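Local coordinates for protein homocitrate synthase (Sulfolobus acidocaldarius, PDB 6KTQ) that catalyses the aldol-type condensation of 2-oxoglutarate with acetyl-CoA to homocitrate, the first step of lysine biosynthesis through alpha-aminoadipate, at residues A[162-174]-A[191-203]. Numbering follows the deposited sequence.
With AKG (2-oxoglutaric acid), chain D; COA (coenzyme A), chain E.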
loop_
_atom_site.group_PDB
_atom_site.type_symbol
_atom_site.label_atom_id
_atom_site.label_comp_id
_atom_site.label_asym_id
_atom_site.label_seq_id
_atom_site.Cartn_x
_atom_site.Cartn_y
_atom_site.Cartn_z
ATOM N N VAL A 162 -10.045 -28.961 -14.197
ATOM C CA VAL A 162 -9.859 -28.643 -12.783
ATOM C C VAL A 162 -8.978 -27.412 -12.661
ATOM O O VAL A 162 -8.090 -27.220 -13.482
ATOM C CB VAL A 162 -9.245 -29.816 -12.014
ATOM C CG1 VAL A 162 -7.797 -30.054 -12.424
ATOM C CG2 VAL A 162 -9.341 -29.574 -10.519
ATOM N N LYS A 163 -9.228 -26.600 -11.630
ATOM C CA LYS A 163 -8.376 -25.449 -11.319
ATOM C C LYS A 163 -6.971 -25.892 -10.953
ATOM O O LYS A 163 -6.792 -26.921 -10.296
ATOM C CB LYS A 163 -8.993 -24.610 -10.209
ATOM C CG LYS A 163 -10.217 -23.844 -10.702
ATOM C CD LYS A 163 -10.787 -22.870 -9.676
ATOM C CE LYS A 163 -11.860 -23.496 -8.790
ATOM N NZ LYS A 163 -11.321 -24.480 -7.806
ATOM N N VAL A 164 -5.974 -25.131 -11.404
ATOM C CA VAL A 164 -4.592 -25.485 -11.178
ATOM C C VAL A 164 -3.790 -24.406 -10.454
ATOM O O VAL A 164 -3.713 -23.245 -10.877
ATOM C CB VAL A 164 -3.899 -25.838 -12.492
ATOM C CG1 VAL A 164 -2.454 -26.261 -12.242
ATOM C CG2 VAL A 164 -4.661 -26.953 -13.183
ATOM N N ARG A 165 -3.189 -24.801 -9.336
ATOM C CA ARG A 165 -2.150 -23.990 -8.725
ATOM C C ARG A 165 -0.787 -24.528 -9.124
ATOM O O ARG A 165 -0.609 -25.729 -9.251
ATOM C CB ARG A 165 -2.309 -23.974 -7.200
ATOM C CG ARG A 165 -1.199 -23.208 -6.515
ATOM C CD ARG A 165 -1.358 -23.309 -5.009
ATOM N NE ARG A 165 -0.525 -24.346 -4.418
ATOM C CZ ARG A 165 -0.860 -25.088 -3.362
ATOM N NH1 ARG A 165 -2.047 -24.971 -2.790
ATOM N NH2 ARG A 165 0.002 -25.984 -2.900
ATOM N N PHE A 166 0.181 -23.645 -9.315
ATOM C CA PHE A 166 1.548 -24.046 -9.470
ATOM C C PHE A 166 2.291 -23.593 -8.238
ATOM O O PHE A 166 2.173 -22.447 -7.850
ATOM C CB PHE A 166 2.207 -23.426 -10.706
ATOM C CG PHE A 166 3.665 -23.717 -10.782
ATOM C CD1 PHE A 166 4.096 -24.992 -11.113
ATOM C CD2 PHE A 166 4.612 -22.749 -10.433
ATOM C CE1 PHE A 166 5.432 -25.298 -11.129
ATOM C CE2 PHE A 166 5.956 -23.046 -10.460
ATOM C CZ PHE A 166 6.371 -24.320 -10.807
ATOM N N THR A 167 3.070 -24.489 -7.637
ATOM C CA THR A 167 3.923 -24.128 -6.518
ATOM C C THR A 167 5.343 -23.985 -6.990
ATOM O O THR A 167 5.916 -24.931 -7.536
ATOM C CB THR A 167 3.858 -25.181 -5.401
ATOM O OG1 THR A 167 2.569 -25.144 -4.813
ATOM C CG2 THR A 167 4.884 -24.891 -4.332
ATOM N N ALA A 168 5.902 -22.799 -6.796
ATOM C CA ALA A 168 7.265 -22.536 -7.105
ATOM C C ALA A 168 8.092 -22.855 -5.870
ATOM O O ALA A 168 8.207 -22.050 -4.944
ATOM C CB ALA A 168 7.459 -21.089 -7.527
ATOM N N GLU A 169 8.652 -24.061 -5.861
ATOM C CA GLU A 169 9.404 -24.548 -4.729
ATOM C C GLU A 169 10.777 -23.905 -4.725
ATOM O O GLU A 169 11.408 -23.732 -5.791
ATOM C CB GLU A 169 9.459 -26.084 -4.789
ATOM C CG GLU A 169 10.219 -26.747 -3.681
ATOM C CD GLU A 169 10.100 -28.269 -3.708
ATOM O OE1 GLU A 169 10.190 -28.879 -2.617
ATOM O OE2 GLU A 169 9.950 -28.858 -4.813
ATOM N N ASP A 170 11.232 -23.546 -3.523
ATOM C CA ASP A 170 12.477 -22.790 -3.304
ATOM C C ASP A 170 12.515 -21.475 -4.097
ATOM O O ASP A 170 13.588 -20.995 -4.495
ATOM C CB ASP A 170 13.688 -23.642 -3.640
ATOM C CG ASP A 170 14.924 -23.238 -2.898
ATOM O OD1 ASP A 170 14.856 -22.537 -1.867
ATOM O OD2 ASP A 170 16.010 -23.622 -3.338
ATOM N N ALA A 171 11.341 -20.907 -4.293
ATOM C CA ALA A 171 11.201 -19.609 -4.963
ATOM C C ALA A 171 12.000 -18.531 -4.282
ATOM O O ALA A 171 12.519 -17.629 -4.944
ATOM C CB ALA A 171 9.754 -19.200 -5.000
ATOM N N THR A 172 12.138 -18.619 -2.958
ATOM C CA THR A 172 12.781 -17.557 -2.215
ATOM C C THR A 172 14.299 -17.592 -2.329
ATOM O O THR A 172 14.933 -16.677 -1.868
ATOM C CB THR A 172 12.328 -17.557 -0.742
ATOM O OG1 THR A 172 12.711 -18.793 -0.119
ATOM C CG2 THR A 172 10.802 -17.415 -0.675
ATOM N N ARG A 173 14.886 -18.620 -2.956
ATOM C CA ARG A 173 16.298 -18.605 -3.288
ATOM C C ARG A 173 16.545 -18.703 -4.803
ATOM O O ARG A 173 17.664 -18.881 -5.241
ATOM C CB ARG A 173 17.038 -19.719 -2.549
ATOM C CG ARG A 173 16.972 -19.595 -1.024
ATOM C CD ARG A 173 17.829 -20.645 -0.336
ATOM N NE ARG A 173 17.361 -21.994 -0.659
ATOM C CZ ARG A 173 17.952 -23.124 -0.296
ATOM N NH1 ARG A 173 17.432 -24.290 -0.679
ATOM N NH2 ARG A 173 19.035 -23.108 0.452
ATOM N N ALA A 174 15.495 -18.593 -5.579
ATOM C CA ALA A 174 15.573 -18.673 -7.018
ATOM C C ALA A 174 15.988 -17.344 -7.620
ATOM O O ALA A 174 15.784 -16.291 -7.030
ATOM C CB ALA A 174 14.236 -19.082 -7.600
ATOM N N ALA A 191 -2.757 -21.861 -15.092
ATOM C CA ALA A 191 -2.799 -21.835 -13.614
ATOM C C ALA A 191 -3.431 -20.518 -13.186
ATOM O O ALA A 191 -3.072 -19.487 -13.738
ATOM C CB ALA A 191 -1.392 -21.932 -13.047
ATOM N N ASP A 192 -4.360 -20.543 -12.230
ATOM C CA ASP A 192 -4.930 -19.311 -11.712
ATOM C C ASP A 192 -4.354 -18.867 -10.367
ATOM O O ASP A 192 -4.660 -17.757 -9.922
ATOM C CB ASP A 192 -6.445 -19.407 -11.599
ATOM C CG ASP A 192 -6.887 -20.442 -10.596
ATOM O OD1 ASP A 192 -6.362 -21.569 -10.627
ATOM O OD2 ASP A 192 -7.751 -20.136 -9.777
ATOM N N ARG A 193 -3.587 -19.743 -9.699
ATOM C CA ARG A 193 -2.920 -19.423 -8.427
ATOM C C ARG A 193 -1.473 -19.876 -8.515
ATOM O O ARG A 193 -1.156 -20.870 -9.190
ATOM C CB ARG A 193 -3.608 -20.120 -7.225
ATOM C CG ARG A 193 -5.074 -19.789 -6.975
ATOM C CD ARG A 193 -5.488 -20.175 -5.550
ATOM N NE ARG A 193 -4.762 -19.283 -4.661
ATOM C CZ ARG A 193 -5.160 -18.068 -4.317
ATOM N NH1 ARG A 193 -6.368 -17.622 -4.642
ATOM N NH2 ARG A 193 -4.355 -17.307 -3.614
ATOM N N VAL A 194 -0.583 -19.125 -7.876
ATOM C CA VAL A 194 0.802 -19.530 -7.729
ATOM C C VAL A 194 1.157 -19.441 -6.248
ATOM O O VAL A 194 0.922 -18.408 -5.620
ATOM C CB VAL A 194 1.768 -18.668 -8.529
ATOM C CG1 VAL A 194 3.204 -18.980 -8.164
ATOM C CG2 VAL A 194 1.569 -18.882 -10.032
ATOM N N SER A 195 1.740 -20.513 -5.707
ATOM C CA SER A 195 2.301 -20.470 -4.356
ATOM C C SER A 195 3.776 -20.196 -4.423
ATOM O O SER A 195 4.558 -20.899 -5.128
ATOM C CB SER A 195 2.069 -21.781 -3.577
ATOM O OG SER A 195 2.798 -21.757 -2.332
ATOM N N ILE A 196 4.166 -19.171 -3.675
ATOM C CA ILE A 196 5.566 -18.793 -3.523
ATOM C C ILE A 196 6.021 -19.511 -2.239
ATOM O O ILE A 196 5.510 -19.228 -1.143
ATOM C CB ILE A 196 5.708 -17.254 -3.414
ATOM C CG1 ILE A 196 5.134 -16.544 -4.661
ATOM C CG2 ILE A 196 7.145 -16.826 -3.139
ATOM C CD1 ILE A 196 5.819 -16.878 -5.973
ATOM N N ALA A 197 6.955 -20.453 -2.378
ATOM C CA ALA A 197 7.371 -21.302 -1.261
ATOM C C ALA A 197 8.699 -20.887 -0.717
ATOM O O ALA A 197 9.722 -20.895 -1.414
ATOM C CB ALA A 197 7.405 -22.776 -1.669
ATOM N N ASP A 198 8.681 -20.487 0.545
ATOM C CA ASP A 198 9.894 -20.251 1.264
ATOM C C ASP A 198 10.227 -21.594 1.904
ATOM O O ASP A 198 10.046 -21.824 3.114
ATOM C CB ASP A 198 9.690 -19.176 2.297
ATOM C CG ASP A 198 10.965 -18.760 2.953
ATOM O OD1 ASP A 198 12.076 -19.036 2.416
ATOM O OD2 ASP A 198 10.847 -18.153 4.038
ATOM N N THR A 199 10.707 -22.473 1.039
ATOM C CA THR A 199 11.002 -23.867 1.351
ATOM C C THR A 199 11.935 -24.058 2.541
ATOM O O THR A 199 11.720 -24.981 3.340
ATOM C CB THR A 199 11.593 -24.518 0.086
ATOM O OG1 THR A 199 10.647 -24.357 -0.962
ATOM C CG2 THR A 199 11.899 -26.009 0.297
ATOM N N VAL A 200 12.937 -23.187 2.692
ATOM C CA VAL A 200 13.904 -23.330 3.786
ATOM C C VAL A 200 13.832 -22.186 4.803
ATOM O O VAL A 200 14.726 -22.022 5.616
ATOM C CB VAL A 200 15.343 -23.534 3.276
ATOM C CG1 VAL A 200 15.431 -24.822 2.466
ATOM C CG2 VAL A 200 15.856 -22.347 2.454
ATOM N N GLY A 201 12.781 -21.374 4.712
ATOM C CA GLY A 201 12.450 -20.408 5.758
ATOM C C GLY A 201 13.405 -19.228 5.853
ATOM O O GLY A 201 13.657 -18.724 6.946
ATOM N N VAL A 202 13.892 -18.764 4.705
ATOM C CA VAL A 202 14.945 -17.732 4.656
ATOM C C VAL A 202 14.432 -16.351 4.244
ATOM O O VAL A 202 15.216 -15.414 4.104
ATOM C CB VAL A 202 16.095 -18.143 3.722
ATOM C CG1 VAL A 202 16.872 -19.308 4.318
ATOM C CG2 VAL A 202 15.598 -18.438 2.305
ATOM N N LEU A 203 13.130 -16.205 4.084
ATOM C CA LEU A 203 12.571 -14.886 3.791
ATOM C C LEU A 203 12.762 -13.952 4.989
ATOM O O LEU A 203 12.612 -14.379 6.141
ATOM C CB LEU A 203 11.082 -15.022 3.528
ATOM C CG LEU A 203 10.432 -14.673 2.197
ATOM C CD1 LEU A 203 11.326 -14.373 0.998
ATOM C CD2 LEU A 203 9.282 -15.614 1.913
HETATM C C1 AKG D . 7.712 -26.471 -0.143
HETATM O O1 AKG D . 8.135 -25.978 0.919
HETATM O O2 AKG D . 8.366 -26.330 -1.202
HETATM C C2 AKG D . 6.440 -27.224 -0.123
HETATM O O5 AKG D . 6.185 -27.995 0.813
HETATM C C3 AKG D . 5.422 -27.006 -1.238
HETATM C C4 AKG D . 4.533 -25.841 -0.792
HETATM C C5 AKG D . 3.314 -25.535 -1.652
HETATM O O3 AKG D . 2.929 -24.328 -1.664
HETATM O O4 AKG D . 2.752 -26.459 -2.321
HETATM N N1A COA E . 8.054 -33.113 -10.658
HETATM C C2A COA E . 8.522 -34.222 -11.294
HETATM N N3A COA E . 9.432 -35.078 -10.740
HETATM C C4A COA E . 9.946 -34.848 -9.517
HETATM C C5A COA E . 9.485 -33.676 -8.768
HETATM C C6A COA E . 8.499 -32.793 -9.423
HETATM N N6A COA E . 8.060 -31.702 -8.767
HETATM N N7A COA E . 10.133 -33.695 -7.587
HETATM C C8A COA E . 10.954 -34.786 -7.580
HETATM N N9A COA E . 10.839 -35.454 -8.735
HETATM C C1B COA E . 11.466 -36.737 -9.083
HETATM C C2B COA E . 12.963 -36.799 -8.956
HETATM O O2B COA E . 13.645 -36.237 -10.062
HETATM C C3B COA E . 13.130 -38.299 -8.872
HETATM O O3B COA E . 12.892 -38.969 -10.089
HETATM P P3B COA E . 13.790 -40.240 -10.471
HETATM O O7A COA E . 13.663 -40.213 -11.950
HETATM O O8A COA E . 13.081 -41.373 -9.758
HETATM O O9A COA E . 15.159 -39.962 -9.948
HETATM C C4B COA E . 12.033 -38.711 -7.926
HETATM O O4B COA E . 10.988 -37.733 -8.153
HETATM C C5B COA E . 12.826 -38.729 -6.626
HETATM O O5B COA E . 12.193 -39.283 -5.549
HETATM P P1A COA E . 12.055 -40.800 -5.039
HETATM O O1A COA E . 11.348 -40.341 -3.818
HETATM O O2A COA E . 13.329 -41.594 -4.931
HETATM O O3A COA E . 11.085 -41.387 -6.185
HETATM P P2A COA E . 10.018 -42.547 -6.056
HETATM O O4A COA E . 10.651 -43.738 -5.384
HETATM O O5A COA E . 9.343 -42.662 -7.394
HETATM O O6A COA E . 8.881 -41.961 -5.101
HETATM C CBP COA E . 7.138 -40.452 -4.381
HETATM C CCP COA E . 8.165 -40.773 -5.472
HETATM C CDP COA E . 6.368 -39.165 -4.714
HETATM C CEP COA E . 6.138 -41.613 -4.293
HETATM C CAP COA E . 7.907 -40.350 -3.060
HETATM O OAP COA E . 9.038 -39.472 -3.138
HETATM C C9P COA E . 7.016 -39.874 -1.960
HETATM O O9P COA E . 6.145 -40.608 -1.556
HETATM N N8P COA E . 7.254 -38.636 -1.516
HETATM C C7P COA E . 6.504 -37.994 -0.453
HETATM C C6P COA E . 5.812 -36.726 -0.976
HETATM C C5P COA E . 6.857 -35.686 -1.332
HETATM O O5P COA E . 8.033 -36.030 -1.519
HETATM N N4P COA E . 6.431 -34.420 -1.445
HETATM C C3P COA E . 7.354 -33.371 -1.875
HETATM C C2P COA E . 6.844 -31.955 -1.680
HETATM S S1P COA E . 8.063 -30.886 -2.505
HETATM O O HOH W 1 -6.678 -22.978 -13.079
HETATM O O HOH W 2 13.295 -21.538 0.214
#
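Thr-172 lays its CG2 methyl against the isobutyl end of Leu-203, 3.5 Å from CD2. Its OG1 sits between its own backbone N and carbonyl carbon (chi1 62°), which turns the hydroxyl to Asp-198. The contact joins the neighbouring parallel strands 163-169 and 193-198 of the TIM barrel, linked by helix 176-189 as a beta-alpha-beta unit. Phe-166 and Ala-168 each bond the second strand through both N and O. Phe-166, Ala-168 and Val-194 pack against that helix. Arg-165, Thr-167 and Ser-195 face the barrel interior, where 2-oxoglutarate lies. Its distal carboxylate is divided between the strands. Thr-167 OG1 donates to O4 at 2.8 Å. Ser-195 OG donates to O3 at 2.7 Å. Arg-165 NE also bonds Thr-167 OG1, in the guanidinium plane, while its NH2 pairs with Glu-72. Thr-199 OG1 takes the Asp-170 N-H at 2.7 Å and donates to O2 of the other carboxylate. At the C-terminal end of strand 193-198, Thr-172 OG1 donates to Asp-198 OD1 on the anti side, 33° out of the carboxylate plane. Val-202 N reaches the same oxygen from the syn side, nearer the plane, and Leu-203 N bonds OD2. With an alanine at Asp-198, these two amides and the Thr-172 hydroxyl would probably lose their acceptor, freeing the loop to shift. Arg-173 grips Asp-170 side-on, NE to OD1 and NH1 to OD2; Ser-131 also bonds OD2. Val-200 CG2 sits over the centre of that guanidinium, 3.4 Å above its plane.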